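Long-range contact in amidohydrolase (Brucella melitensis biovar Abortus, PDB 4F0L), which probably acts as a metal-dependent deaminase of the amidohydrolase family and binds an iron(III) ion: residues Asn360-Ala372 with Lys407-Gly419. Sequence-based numbering, arbitrary orientation.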
# COMPACT_ATOMS: atom_id res chain seq x y z
N ASN B 360 -16.57 13.30 -12.05
CA ASN B 360 -16.46 14.09 -13.29
C ASN B 360 -15.12 13.74 -13.95
O ASN B 360 -14.74 12.56 -14.02
CB ASN B 360 -16.58 15.59 -12.99
N GLU B 361 -14.38 14.76 -14.38
CA GLU B 361 -13.04 14.49 -14.87
C GLU B 361 -11.96 14.91 -13.88
O GLU B 361 -10.81 15.16 -14.27
CB GLU B 361 -12.84 15.12 -16.21
CG GLU B 361 -13.13 16.61 -16.29
CD GLU B 361 -13.53 16.98 -17.70
OE1 GLU B 361 -13.01 18.00 -18.21
OE2 GLU B 361 -14.35 16.25 -18.30
N GLY B 362 -12.30 14.92 -12.59
CA GLY B 362 -11.40 15.42 -11.57
C GLY B 362 -10.33 14.44 -11.11
O GLY B 362 -10.10 13.36 -11.71
N SER B 363 -9.66 14.84 -10.03
CA SER B 363 -8.64 14.06 -9.39
C SER B 363 -9.27 12.89 -8.65
O SER B 363 -10.26 13.05 -7.94
CB SER B 363 -7.85 14.97 -8.42
OG SER B 363 -7.20 14.23 -7.38
N THR B 364 -8.67 11.71 -8.78
CA THR B 364 -9.13 10.53 -8.03
C THR B 364 -8.85 10.73 -6.53
O THR B 364 -9.69 10.42 -5.69
CB THR B 364 -8.45 9.24 -8.56
OG1 THR B 364 -8.77 9.08 -9.94
CG2 THR B 364 -8.94 8.02 -7.83
N GLY B 365 -7.69 11.27 -6.20
CA GLY B 365 -7.35 11.49 -4.78
C GLY B 365 -8.28 12.49 -4.13
O GLY B 365 -8.74 12.29 -2.99
N ARG B 366 -8.61 13.55 -4.86
CA ARG B 366 -9.58 14.55 -4.41
C ARG B 366 -10.96 13.94 -4.11
O ARG B 366 -11.52 14.14 -3.02
CB ARG B 366 -9.69 15.67 -5.44
CG ARG B 366 -10.82 16.69 -5.23
CD ARG B 366 -10.67 17.54 -3.97
NE ARG B 366 -11.80 18.49 -3.88
CZ ARG B 366 -11.90 19.59 -4.61
NH1 ARG B 366 -10.96 19.90 -5.49
NH2 ARG B 366 -12.96 20.39 -4.49
N ALA B 367 -11.51 13.21 -5.06
CA ALA B 367 -12.83 12.60 -4.90
C ALA B 367 -12.85 11.64 -3.72
O ALA B 367 -13.77 11.65 -2.92
CB ALA B 367 -13.24 11.87 -6.17
N LEU B 368 -11.81 10.83 -3.58
CA LEU B 368 -11.79 9.84 -2.53
C LEU B 368 -11.63 10.50 -1.17
O LEU B 368 -12.29 10.12 -0.21
CB LEU B 368 -10.66 8.85 -2.77
CG LEU B 368 -11.00 7.84 -3.87
CD1 LEU B 368 -9.84 6.89 -3.99
CD2 LEU B 368 -12.30 7.08 -3.60
N PHE B 369 -10.75 11.48 -1.09
CA PHE B 369 -10.49 12.15 0.16
C PHE B 369 -11.72 12.91 0.61
O PHE B 369 -12.14 12.75 1.75
CB PHE B 369 -9.31 13.11 0.09
CG PHE B 369 -9.00 13.74 1.40
CD1 PHE B 369 -8.25 13.07 2.35
CD2 PHE B 369 -9.53 15.00 1.74
CE1 PHE B 369 -7.97 13.65 3.59
CE2 PHE B 369 -9.27 15.56 2.97
CZ PHE B 369 -8.49 14.89 3.90
N ASP B 370 -12.33 13.70 -0.28
CA ASP B 370 -13.52 14.45 0.10
C ASP B 370 -14.62 13.48 0.52
O ASP B 370 -15.32 13.71 1.50
CB ASP B 370 -14.08 15.27 -1.08
CG ASP B 370 -13.36 16.57 -1.31
OD1 ASP B 370 -12.62 17.09 -0.42
OD2 ASP B 370 -13.60 17.13 -2.38
N GLY B 371 -14.82 12.45 -0.27
CA GLY B 371 -15.90 11.49 -0.01
C GLY B 371 -15.75 10.82 1.35
O GLY B 371 -16.72 10.71 2.12
N ALA B 372 -14.53 10.40 1.66
CA ALA B 372 -14.30 9.63 2.88
C ALA B 372 -14.42 10.49 4.12
O ALA B 372 -14.91 10.01 5.17
CB ALA B 372 -12.95 8.92 2.83
N LYS B 407 -0.26 22.66 -6.59
CA LYS B 407 -1.53 23.30 -6.28
C LYS B 407 -2.43 22.18 -5.80
O LYS B 407 -2.11 21.02 -6.02
CB LYS B 407 -2.08 24.07 -7.51
N GLY B 408 -3.49 22.50 -5.07
CA GLY B 408 -4.29 21.55 -4.29
C GLY B 408 -4.45 20.07 -4.64
O GLY B 408 -3.95 19.25 -3.93
N ASP B 409 -5.22 19.73 -5.66
CA ASP B 409 -5.50 18.32 -5.98
C ASP B 409 -4.21 17.49 -6.22
O ASP B 409 -4.11 16.32 -5.83
CB ASP B 409 -6.40 18.23 -7.21
CG ASP B 409 -7.85 18.58 -6.92
OD1 ASP B 409 -8.23 18.81 -5.75
OD2 ASP B 409 -8.63 18.62 -7.90
N VAL B 410 -3.21 18.12 -6.83
CA VAL B 410 -1.94 17.50 -7.10
C VAL B 410 -1.29 17.07 -5.79
O VAL B 410 -0.66 16.00 -5.70
CB VAL B 410 -1.02 18.45 -7.92
CG1 VAL B 410 0.40 17.91 -8.02
CG2 VAL B 410 -1.63 18.67 -9.30
N VAL B 411 -1.48 17.88 -4.74
CA VAL B 411 -0.96 17.49 -3.42
C VAL B 411 -1.62 16.18 -2.93
O VAL B 411 -0.92 15.28 -2.41
CB VAL B 411 -1.14 18.59 -2.35
CG1 VAL B 411 -0.78 18.02 -0.97
CG2 VAL B 411 -0.33 19.84 -2.68
N LEU B 412 -2.94 16.07 -3.09
CA LEU B 412 -3.67 14.88 -2.63
C LEU B 412 -3.21 13.65 -3.42
O LEU B 412 -3.01 12.57 -2.83
CB LEU B 412 -5.18 15.04 -2.77
CG LEU B 412 -5.82 16.08 -1.86
CD1 LEU B 412 -7.32 16.27 -2.17
CD2 LEU B 412 -5.58 15.76 -0.38
N ASP B 413 -3.07 13.80 -4.73
CA ASP B 413 -2.66 12.66 -5.56
C ASP B 413 -1.23 12.23 -5.23
O ASP B 413 -0.92 11.03 -5.22
CB ASP B 413 -2.86 12.98 -7.04
CG ASP B 413 -4.33 13.05 -7.42
OD1 ASP B 413 -5.14 12.36 -6.80
OD2 ASP B 413 -4.67 13.76 -8.36
N GLY B 414 -0.38 13.18 -4.85
CA GLY B 414 1.01 12.87 -4.50
C GLY B 414 1.08 12.14 -3.19
O GLY B 414 1.82 11.16 -3.01
N TRP B 415 0.24 12.57 -2.28
CA TRP B 415 0.12 11.97 -0.99
C TRP B 415 -0.39 10.57 -1.09
O TRP B 415 0.19 9.65 -0.52
CB TRP B 415 -0.87 12.79 -0.16
CG TRP B 415 -1.12 12.32 1.24
CD1 TRP B 415 -0.27 11.57 2.07
CD2 TRP B 415 -2.28 12.61 2.04
NE1 TRP B 415 -0.85 11.38 3.29
CE2 TRP B 415 -2.05 12.00 3.34
CE3 TRP B 415 -3.49 13.28 1.82
CZ2 TRP B 415 -2.99 12.07 4.37
CZ3 TRP B 415 -4.42 13.34 2.85
CH2 TRP B 415 -4.17 12.76 4.09
N ILE B 416 -1.49 10.39 -1.80
CA ILE B 416 -2.21 9.12 -1.76
C ILE B 416 -1.60 8.07 -2.68
O ILE B 416 -1.58 6.90 -2.33
CB ILE B 416 -3.69 9.32 -2.12
CG1 ILE B 416 -4.39 10.09 -1.00
CG2 ILE B 416 -4.38 7.98 -2.39
CD1 ILE B 416 -5.71 10.72 -1.41
N PHE B 417 -1.10 8.47 -3.85
CA PHE B 417 -0.64 7.51 -4.85
C PHE B 417 0.85 7.38 -5.01
O PHE B 417 1.32 6.36 -5.45
CB PHE B 417 -1.29 7.80 -6.21
CG PHE B 417 -2.78 7.61 -6.20
CD1 PHE B 417 -3.33 6.34 -6.19
CD2 PHE B 417 -3.64 8.70 -6.12
CE1 PHE B 417 -4.70 6.15 -6.17
CE2 PHE B 417 -5.02 8.52 -6.08
CZ PHE B 417 -5.56 7.24 -6.11
N ALA B 418 1.59 8.44 -4.72
CA ALA B 418 3.01 8.48 -5.05
C ALA B 418 3.90 8.56 -3.83
O ALA B 418 5.10 8.56 -4.00
CB ALA B 418 3.32 9.63 -6.00
N GLY B 419 3.33 8.65 -2.63
CA GLY B 419 4.15 8.71 -1.41
C GLY B 419 4.97 10.00 -1.31
O GLY B 419 6.00 10.04 -0.63
O HOH W 1 -10.65 17.18 -8.94
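With CG swung beside its backbone N (chi1 -70°), D413 carries its carboxylate to the first turn of helix 364-379, where S363, its OG anti to the backbone N (chi1 157°), offers its hydroxyl hydrogen. S363 OG donates to D413 OD2 at 2.8 Å, from the syn side but tilted from the carboxylate plane, and as N-cap accepts from R366 N at 3.0 Å. The other oxygen, D413 OD1, takes G365 N at 2.8 Å in a bent bond. A serine, both donor and acceptor, suits this place, and G365, with no side chain, lets the backbones come close, its CA 4.9 Å from that of D413. The helix-segment axes cross nearly at right angles, 8.0 Å apart at closest approach.

Beside this, R366, bent about its CB-CG bond, reaches D409: NH1 meets the syn lone pair of OD1 at 3.0 Å, while NE holds D370. D409 OD1 also takes W25 NE1 of the same chain, OD2 pairs with R79 of the second subunit, and a water links OD2 to S363 N. L412 CD1 packs on R366 CA, and F369 CE1 meets W415 CZ3 at 3.6 Å, the rings inclined at 54°.

Carboxylates at a helix start would be stabilised by the amide dipoles, so D413 is probably ionised, and the charged network ties this helix pair to the subunit interface, away from the metal site.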